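PDB 5DMP: DNA ligase D 3'-phosphoesterase domain-containing protein from Methanocella paludicola, which probably trims 3'-phosphate and 3'-ribonucleotide ends of DNA as a phosphoesterase in archaeal non-homologous end joining. Local coordinates for residues A[6-11]-A[16-21]; A[62-67]-A[72-77]. One frame throughout, in Å; residues are numbered along the deposited sequence.

Contact 1: residues A[6-11]-A[16-21]; sequences YVIQKH and LHYDLR. With VN4 (oxido(dioxo)vanadium), chain J.
Val7, Gln9 and His11 pair with Arg21, Asp19 and His17 through six backbone hydrogen bonds, making segments 6-11 and 16-21 an antiparallel hairpin, their strand axes 4.6 Å apart at the closest. These six side chains share the face that carries the bound oxido(dioxo)vanadium. Arg21 reaches along Val7, its CB 3.6 Å from Val7 CG1, and grips the amide of Gln9 side-on. Arg21 NE meets Gln9 OE1 at 2.7 Å almost straight along the carbonyl, while Arg21 NH2 reaches the same oxygen from above the amide plane; amide and guanidinium stand nearly perpendicular (85°). Gln9 NE2 turns to the backbone carbonyls of Tyr57 and Phe60. His11, its ring swung anti to the backbone N (chi1 -164°), donates from ND1 to Asp19 OD2 at 3.1 Å, the oxygen lying in the ring plane. His11 CB also sits over a face of the His17 ring.

On the other face Lys10 runs extended beside Tyr18, with CG over the ring 4.0 Å from its centroid, and one water joins Lys10 NZ to Tyr18 OH.

A magnesium ion lies about 3 Å from the nearest His11 side-chain atom, and His53 and Tyr57 also hydrogen-bond the vanadium group. This group, probably standing in for a phosphate, is thus faced by braced side chains: Gln9, with Ser30 at NH1, holds the Arg21 guanidinium, and Asp19, with weak NE2 bonds to the Gly70 and Gly71 carbonyls, limits rotation of the His11 ring.

Contact 2: residues A[62-67]-A[72-77]; sequences GVIPEG and GTVMVW
Gly62 and Ile64 pair with Val74 and Gly72 across a short beta hairpin, in which strand 62-64 lies along the start of strand 72-84 at the border of the antiparallel sheet. The strand directions differ by 144°, so the pairing is markedly twisted.

Backbone hydrogen bonding dominates. Gly62 exchanges two bonds with Val74, N to O and O to N, both 2.9 Å long, and Ile64 is likewise bonded twice to Gly72, through Ile64 N to Gly72 O (2.8 Å) and Ile64 O to Gly72 N (2.9 Å). Between these two hydrogen-bonded pairs lies the non-hydrogen-bonded pair Val63 and Thr73, where Val63 CA makes a CA-H...O contact to Gly72 O at 3.4 Å. Gly72 adopts backbone angles at which a side chain would collide with the preceding carbonyl, and the chain can take this course because the residue is glycine.

Apolar contacts are sparse. Ile64 CD1 approaches Val74 CG2 at 4.3 Å, on the face where Val74 also touches Gln9, His11 and the vanadate. Val63 and Thr73 share the other face; Val63 CG1, anti to its own nitrogen (chi1 171°), leans toward Gly72 O, whereas Thr73 packs on helix 162-167. The hairpin therefore joins the wall of the vanadate pocket to the C-terminal helix.

Polar side chains add little across the pair. Beyond the strand, Glu66 bends back at chi2 (61°), and its carboxylate comes alongside the backbone of Gly72, with Glu66 OE2 3.8 Å from Gly72 N, too long for a hydrogen bond.

How the contacts relate
Both contacts are antiparallel hairpins of one sheet, joined where strand 5-12 runs beside strand 72-84: Ile8 O lies 2.8 Å from Trp77 N, and Lys10 N is equally close to Met75 O, both probable hydrogen bonds. Contact 1 is mostly buried, about 6 Å from the chain centre to its own; contact 2, about 16 Å out, is only partly buried. The chemistry follows this placement. Contact 1 adds a network of charged and polar side chains to its backbone bonds, whereas contact 2 depends chiefly on backbone pairing, with glycines on both strands. They meet at the vanadate pocket, to which contact 1 gives His11, Asp19 and Arg21, and contact 2 the apolar Val74.

Contact 1: residues A[6-11]-A[16-21]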
ATOM      1  N   TYR A   6      -8.304   0.276  -1.703  1.00 25.63           N
ATOM      2  CA  TYR A   6      -6.901   0.115  -1.193  1.00 24.82           C
ATOM      3  C   TYR A   6      -6.417  -1.171  -1.873  1.00 24.38           C
ATOM      4  O   TYR A   6      -7.176  -2.196  -1.971  1.00 26.25           O
ATOM      5  CB  TYR A   6      -6.991  -0.031   0.351  1.00 26.07           C
ATOM      6  CG  TYR A   6      -6.036  -1.051   0.878  1.00 25.00           C
ATOM      7  CD1 TYR A   6      -4.640  -0.780   0.856  1.00 24.97           C
ATOM      8  CD2 TYR A   6      -6.488  -2.269   1.382  1.00 27.76           C
ATOM      9  CE1 TYR A   6      -3.706  -1.735   1.298  1.00 27.47           C
ATOM     10  CE2 TYR A   6      -5.564  -3.261   1.835  1.00 27.15           C
ATOM     11  CZ  TYR A   6      -4.185  -2.981   1.804  1.00 28.15           C
ATOM     12  OH  TYR A   6      -3.294  -3.944   2.269  1.00 26.50           O
ATOM     13  N   VAL A   7      -5.195  -1.146  -2.391  1.00 24.25           N
ATOM     14  CA  VAL A   7      -4.590  -2.372  -2.938  1.00 23.80           C
ATOM     15  C   VAL A   7      -3.082  -2.333  -2.683  1.00 24.39           C
ATOM     16  O   VAL A   7      -2.466  -1.248  -2.654  1.00 23.50           O
ATOM     17  CB  VAL A   7      -4.890  -2.463  -4.479  1.00 23.60           C
ATOM     18  CG1 VAL A   7      -4.399  -1.202  -5.229  1.00 22.94           C
ATOM     19  CG2 VAL A   7      -4.330  -3.790  -5.081  1.00 24.58           C
ATOM     20  N   ILE A   8      -2.484  -3.506  -2.505  1.00 23.69           N
ATOM     21  CA  ILE A   8      -1.049  -3.638  -2.550  1.00 23.52           C
ATOM     22  C   ILE A   8      -0.761  -4.711  -3.588  1.00 24.96           C
ATOM     23  O   ILE A   8      -1.303  -5.862  -3.512  1.00 26.80           O
ATOM     24  CB  ILE A   8      -0.465  -4.126  -1.176  1.00 22.80           C
ATOM     25  CG1 ILE A   8      -0.612  -2.953  -0.133  1.00 23.18           C
ATOM     26  CG2 ILE A   8       1.017  -4.539  -1.407  1.00 24.11           C
ATOM     27  CD1 ILE A   8      -0.151  -3.247   1.334  1.00 27.21           C
ATOM     28  N   GLN A   9       0.118  -4.369  -4.516  1.00 21.38           N
ATOM     29  CA  GLN A   9       0.592  -5.391  -5.464  1.00 25.97           C
ATOM     30  C   GLN A   9       2.021  -5.738  -5.076  1.00 30.33           C
ATOM     31  O   GLN A   9       2.816  -4.846  -4.750  1.00 32.02           O
ATOM     32  CB  GLN A   9       0.508  -4.869  -6.873  1.00 26.46           C
ATOM     33  CG  GLN A   9      -0.943  -5.019  -7.412  1.00 27.11           C
ATOM     34  CD  GLN A   9      -1.346  -3.984  -8.419  1.00 27.66           C
ATOM     35  OE1 GLN A   9      -1.126  -2.770  -8.262  1.00 30.50           O
ATOM     36  NE2 GLN A   9      -2.043  -4.455  -9.478  1.00 29.70           N
ATOM     37  N   LYS A  10       2.320  -7.034  -5.073  1.00 28.61           N
ATOM     38  CA  LYS A  10       3.706  -7.491  -4.824  1.00 27.76           C
ATOM     39  C   LYS A  10       4.321  -7.609  -6.211  1.00 30.36           C
ATOM     40  O   LYS A  10       3.725  -8.194  -7.165  1.00 27.62           O
ATOM     41  CB  LYS A  10       3.700  -8.826  -4.038  1.00 26.89           C
ATOM     42  CG  LYS A  10       5.126  -9.313  -3.691  1.00 27.78           C
ATOM     43  CD  LYS A  10       5.009 -10.601  -2.851  1.00 32.66           C
ATOM     44  CE  LYS A  10       6.415 -11.163  -2.493  1.00 35.93           C
ATOM     45  NZ  LYS A  10       6.184 -12.441  -1.748  1.00 39.82           N
ATOM     46  N   HIS A  11       5.528  -7.035  -6.375  1.00 28.42           N
ATOM     47  CA  HIS A  11       5.996  -6.775  -7.681  1.00 32.42           C
ATOM     48  C   HIS A  11       7.427  -7.262  -7.782  1.00 35.25           C
ATOM     49  O   HIS A  11       8.347  -6.733  -7.131  1.00 38.88           O
ATOM     50  CB  HIS A  11       5.902  -5.289  -7.966  1.00 35.47           C
ATOM     51  CG  HIS A  11       6.011  -4.966  -9.417  1.00 37.89           C
ATOM     52  ND1 HIS A  11       5.515  -3.801  -9.956  1.00 47.77           N
ATOM     53  CD2 HIS A  11       6.554  -5.660 -10.440  1.00 43.86           C
ATOM     54  CE1 HIS A  11       5.729  -3.807 -11.262  1.00 48.59           C
ATOM     55  NE2 HIS A  11       6.373  -4.918 -11.575  1.00 44.42           N
ATOM     56  N   LEU A  16      12.559  -7.081  -5.797  1.00 45.53           N
ATOM     57  CA  LEU A  16      11.248  -7.365  -5.228  1.00 47.87           C
ATOM     58  C   LEU A  16      10.766  -6.119  -4.437  1.00 49.44           C
ATOM     59  O   LEU A  16      11.511  -5.601  -3.603  1.00 44.60           O
ATOM     60  CB  LEU A  16      11.365  -8.604  -4.340  1.00 52.06           C
ATOM     61  CG  LEU A  16      10.108  -9.301  -3.833  1.00 64.88           C
ATOM     62  CD1 LEU A  16      10.454 -10.643  -3.195  1.00 65.27           C
ATOM     63  CD2 LEU A  16       9.403  -8.412  -2.836  1.00 66.36           C
ATOM     64  N   HIS A  17       9.566  -5.602  -4.717  1.00 34.05           N
ATOM     65  CA  HIS A  17       9.017  -4.550  -3.905  1.00 33.78           C
ATOM     66  C   HIS A  17       7.479  -4.611  -3.883  1.00 32.62           C
ATOM     67  O   HIS A  17       6.867  -5.476  -4.524  1.00 34.21           O
ATOM     68  CB  HIS A  17       9.473  -3.155  -4.400  1.00 37.58           C
ATOM     69  CG  HIS A  17       8.941  -2.794  -5.768  1.00 34.50           C
ATOM     70  ND1 HIS A  17       9.479  -3.303  -6.920  1.00 38.92           N
ATOM     71  CD2 HIS A  17       7.878  -2.048  -6.148  1.00 32.23           C
ATOM     72  CE1 HIS A  17       8.814  -2.831  -7.971  1.00 38.11           C
ATOM     73  NE2 HIS A  17       7.817  -2.088  -7.527  1.00 39.50           N
ATOM     74  N   TYR A  18       6.867  -3.756  -3.083  1.00 28.65           N
ATOM     75  CA  TYR A  18       5.414  -3.782  -2.965  1.00 29.81           C
ATOM     76  C   TYR A  18       4.971  -2.428  -3.492  1.00 35.22           C
ATOM     77  O   TYR A  18       5.732  -1.449  -3.418  1.00 40.89           O
ATOM     78  CB  TYR A  18       4.947  -4.055  -1.535  1.00 27.17           C
ATOM     79  CG  TYR A  18       5.306  -5.460  -1.085  1.00 30.07           C
ATOM     80  CD1 TYR A  18       6.653  -5.814  -0.805  1.00 29.32           C
ATOM     81  CD2 TYR A  18       4.307  -6.419  -0.883  1.00 30.16           C
ATOM     82  CE1 TYR A  18       6.964  -7.118  -0.398  1.00 31.52           C
ATOM     83  CE2 TYR A  18       4.600  -7.734  -0.468  1.00 30.51           C
ATOM     84  CZ  TYR A  18       5.938  -8.064  -0.231  1.00 32.44           C
ATOM     85  OH  TYR A  18       6.240  -9.364   0.184  1.00 30.59           O
ATOM     86  N   ASP A  19       3.810  -2.371  -4.124  1.00 29.95           N
ATOM     87  CA  ASP A  19       3.255  -1.077  -4.532  1.00 28.99           C
ATOM     88  C   ASP A  19       1.991  -0.917  -3.761  1.00 26.44           C
ATOM     89  O   ASP A  19       1.040  -1.720  -3.893  1.00 27.24           O
ATOM     90  CB  ASP A  19       2.936  -1.088  -6.020  1.00 32.71           C
ATOM     91  CG  ASP A  19       4.200  -1.170  -6.845  1.00 38.63           C
ATOM     92  OD1 ASP A  19       4.985  -0.218  -6.666  1.00 40.62           O
ATOM     93  OD2 ASP A  19       4.392  -2.164  -7.586  1.00 40.28           O
ATOM     94  N   LEU A  20       1.932   0.141  -2.962  1.00 25.35           N
ATOM     95  CA  LEU A  20       0.717   0.455  -2.236  1.00 25.39           C
ATOM     96  C   LEU A  20      -0.106   1.507  -3.014  1.00 24.91           C
ATOM     97  O   LEU A  20       0.470   2.497  -3.475  1.00 25.69           O
ATOM     98  CB  LEU A  20       1.087   1.133  -0.877  1.00 23.60           C
ATOM     99  CG  LEU A  20      -0.049   1.812  -0.145  1.00 23.90           C
ATOM    100  CD1 LEU A  20      -1.039   0.724   0.423  1.00 22.97           C
ATOM    101  CD2 LEU A  20       0.590   2.579   1.026  1.00 28.85           C
ATOM    102  N   ARG A  21      -1.433   1.327  -3.100  1.00 23.67           N
ATOM    103  CA  ARG A  21      -2.215   2.382  -3.830  1.00 24.25           C
ATOM    104  C   ARG A  21      -3.499   2.665  -3.118  1.00 24.76           C
ATOM    105  O   ARG A  21      -4.150   1.780  -2.514  1.00 24.00           O
ATOM    106  CB  ARG A  21      -2.537   1.889  -5.307  1.00 23.73           C
ATOM    107  CG  ARG A  21      -1.454   1.081  -5.937  1.00 22.53           C
ATOM    108  CD  ARG A  21      -1.849   0.804  -7.470  1.00 23.84           C
ATOM    109  NE  ARG A  21      -0.879  -0.106  -8.026  1.00 24.96           N
ATOM    110  CZ  ARG A  21       0.312   0.208  -8.521  1.00 26.04           C
ATOM    111  NH1 ARG A  21       0.750   1.479  -8.567  1.00 29.81           N
ATOM    112  NH2 ARG A  21       1.081  -0.724  -8.960  1.00 28.63           N
TER
HETATM  113  V   VN4 J 209       3.375  -0.634 -11.760  1.00 64.29           V
HETATM  114  O1  VN4 J 209       2.773   0.091 -13.431  1.00 56.12           O
HETATM  115  O2  VN4 J 209       3.025  -2.535 -11.784  1.00 46.00           O
HETATM  116  O3  VN4 J 209       4.154   0.465 -10.423  1.00 58.94           O
HETATM  117  O   HOH W   1       4.822 -11.619   0.798  1.00 33.18           O

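Contact 2: residues A[62-67]-A[72-77]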
ATOM      1  N   GLY A  62      -0.361 -10.415 -13.289  1.00 27.75           N
ATOM      2  CA  GLY A  62       0.142 -11.003 -14.575  1.00 29.62           C
ATOM      3  C   GLY A  62       1.556 -10.492 -14.819  1.00 34.69           C
ATOM      4  O   GLY A  62       2.255 -10.132 -13.881  1.00 32.72           O
ATOM      5  N   VAL A  63       1.966 -10.388 -16.073  1.00 28.50           N
ATOM      6  CA  VAL A  63       3.364 -10.121 -16.367  1.00 30.89           C
ATOM      7  C   VAL A  63       3.432  -8.932 -17.300  1.00 33.73           C
ATOM      8  O   VAL A  63       2.673  -8.863 -18.264  1.00 31.85           O
ATOM      9  CB  VAL A  63       4.005 -11.341 -17.070  1.00 36.35           C
ATOM     10  CG1 VAL A  63       5.398 -10.998 -17.590  1.00 37.37           C
ATOM     11  CG2 VAL A  63       4.037 -12.551 -16.109  1.00 38.78           C
ATOM     12  N   ILE A  64       4.340  -8.001 -16.976  1.00 31.23           N
ATOM     13  CA  ILE A  64       4.632  -6.820 -17.840  1.00 32.65           C
ATOM     14  C   ILE A  64       5.995  -7.074 -18.486  1.00 35.74           C
ATOM     15  O   ILE A  64       6.910  -7.572 -17.801  1.00 32.11           O
ATOM     16  CB  ILE A  64       4.561  -5.513 -17.053  1.00 33.17           C
ATOM     17  CG1 ILE A  64       3.089  -5.285 -16.609  1.00 37.87           C
ATOM     18  CG2 ILE A  64       5.042  -4.328 -17.950  1.00 31.61           C
ATOM     19  CD1 ILE A  64       2.911  -4.090 -15.697  1.00 40.61           C
ATOM     20  N   PRO A  65       6.134  -6.819 -19.810  1.00 34.47           N
ATOM     21  CA  PRO A  65       7.442  -7.166 -20.451  1.00 34.84           C
ATOM     22  C   PRO A  65       8.650  -6.517 -19.743  1.00 31.57           C
ATOM     23  O   PRO A  65       8.598  -5.326 -19.351  1.00 34.43           O
ATOM     24  CB  PRO A  65       7.294  -6.612 -21.870  1.00 35.52           C
ATOM     25  CG  PRO A  65       5.801  -6.686 -22.124  1.00 33.87           C
ATOM     26  CD  PRO A  65       5.129  -6.363 -20.795  1.00 34.17           C
ATOM     27  N   GLU A  66       9.678  -7.338 -19.562  1.00 39.05           N
ATOM     28  CA  GLU A  66      10.981  -6.939 -19.034  1.00 47.12           C
ATOM     29  C   GLU A  66      11.492  -5.775 -19.859  1.00 48.57           C
ATOM     30  O   GLU A  66      11.429  -5.792 -21.100  1.00 50.06           O
ATOM     31  CB  GLU A  66      11.964  -8.114 -19.141  1.00 56.98           C
ATOM     32  CG  GLU A  66      12.760  -8.346 -17.859  1.00 72.39           C
ATOM     33  CD  GLU A  66      11.861  -8.674 -16.662  1.00 75.07           C
ATOM     34  OE1 GLU A  66      11.122  -9.683 -16.701  1.00 76.90           O
ATOM     35  OE2 GLU A  66      11.881  -7.921 -15.669  1.00 69.56           O
ATOM     36  N   GLY A  67      11.924  -4.740 -19.183  1.00 44.13           N
ATOM     37  CA  GLY A  67      12.408  -3.543 -19.873  1.00 46.88           C
ATOM     38  C   GLY A  67      11.401  -2.410 -19.937  1.00 50.60           C
ATOM     39  O   GLY A  67      11.762  -1.301 -20.364  1.00 49.86           O
ATOM     40  N   GLY A  72       8.165  -7.065 -15.198  1.00 39.54           N
ATOM     41  CA  GLY A  72       8.227  -8.172 -14.217  1.00 33.35           C
ATOM     42  C   GLY A  72       6.846  -8.763 -13.891  1.00 32.84           C
ATOM     43  O   GLY A  72       5.895  -8.668 -14.711  1.00 34.83           O
ATOM     44  N   THR A  73       6.756  -9.395 -12.732  1.00 28.27           N
ATOM     45  CA  THR A  73       5.541 -10.148 -12.347  1.00 30.48           C
ATOM     46  C   THR A  73       4.831  -9.336 -11.300  1.00 30.21           C
ATOM     47  O   THR A  73       5.452  -8.854 -10.392  1.00 28.69           O
ATOM     48  CB  THR A  73       5.898 -11.485 -11.718  1.00 32.65           C
ATOM     49  OG1 THR A  73       6.763 -12.176 -12.614  1.00 37.24           O
ATOM     50  CG2 THR A  73       4.634 -12.338 -11.561  1.00 32.55           C
ATOM     51  N   VAL A  74       3.516  -9.208 -11.450  1.00 27.91           N
ATOM     52  CA  VAL A  74       2.698  -8.412 -10.560  1.00 25.21           C
ATOM     53  C   VAL A  74       1.646  -9.317  -9.955  1.00 28.58           C
ATOM     54  O   VAL A  74       0.892  -9.990 -10.689  1.00 30.60           O
ATOM     55  CB  VAL A  74       1.977  -7.297 -11.328  1.00 27.48           C
ATOM     56  CG1 VAL A  74       1.068  -6.473 -10.406  1.00 27.45           C
ATOM     57  CG2 VAL A  74       3.031  -6.421 -12.042  1.00 30.10           C
ATOM     58  N   MET A  75       1.611  -9.334  -8.632  1.00 25.94           N
ATOM     59  CA  MET A  75       0.639 -10.102  -7.880  1.00 27.57           C
ATOM     60  C   MET A  75      -0.262  -9.155  -7.124  1.00 25.82           C
ATOM     61  O   MET A  75       0.235  -8.191  -6.530  1.00 28.48           O
ATOM     62  CB  MET A  75       1.390 -10.965  -6.840  1.00 27.59           C
ATOM     63  CG  MET A  75       0.445 -11.512  -5.762  1.00 27.60           C
ATOM     64  SD  MET A  75       1.315 -12.309  -4.383  1.00 30.80           S
ATOM     65  CE  MET A  75       2.147 -13.669  -5.240  1.00 27.24           C
ATOM     66  N   VAL A  76      -1.562  -9.421  -7.068  1.00 26.67           N
ATOM     67  CA  VAL A  76      -2.437  -8.607  -6.235  1.00 25.49           C
ATOM     68  C   VAL A  76      -2.321  -9.241  -4.872  1.00 25.63           C
ATOM     69  O   VAL A  76      -2.868 -10.315  -4.596  1.00 25.78           O
ATOM     70  CB  VAL A  76      -3.915  -8.559  -6.737  1.00 25.63           C
ATOM     71  CG1 VAL A  76      -4.749  -7.753  -5.734  1.00 27.23           C
ATOM     72  CG2 VAL A  76      -3.907  -7.837  -8.110  1.00 23.27           C
ATOM     73  N   TRP A  77      -1.538  -8.582  -4.028  1.00 25.36           N
ATOM     74  CA  TRP A  77      -1.120  -9.133  -2.763  1.00 27.64           C
ATOM     75  C   TRP A  77      -2.146  -8.875  -1.647  1.00 25.71           C
ATOM     76  O   TRP A  77      -2.313  -9.710  -0.761  1.00 26.47           O
ATOM     77  CB  TRP A  77       0.342  -8.636  -2.446  1.00 27.86           C
ATOM     78  CG  TRP A  77       0.922  -9.210  -1.151  1.00 26.61           C
ATOM     79  CD1 TRP A  77       1.718 -10.347  -1.016  1.00 27.69           C
ATOM     80  CD2 TRP A  77       0.776  -8.650   0.191  1.00 26.85           C
ATOM     81  NE1 TRP A  77       2.087 -10.489   0.350  1.00 28.88           N
ATOM     82  CE2 TRP A  77       1.486  -9.501   1.089  1.00 27.02           C
ATOM     83  CE3 TRP A  77       0.090  -7.534   0.708  1.00 26.99           C
ATOM     84  CZ2 TRP A  77       1.545  -9.239   2.485  1.00 26.88           C
ATOM     85  CZ3 TRP A  77       0.144  -7.253   2.098  1.00 28.19           C
ATOM     86  CH2 TRP A  77       0.876  -8.146   2.969  1.00 29.26           C
TER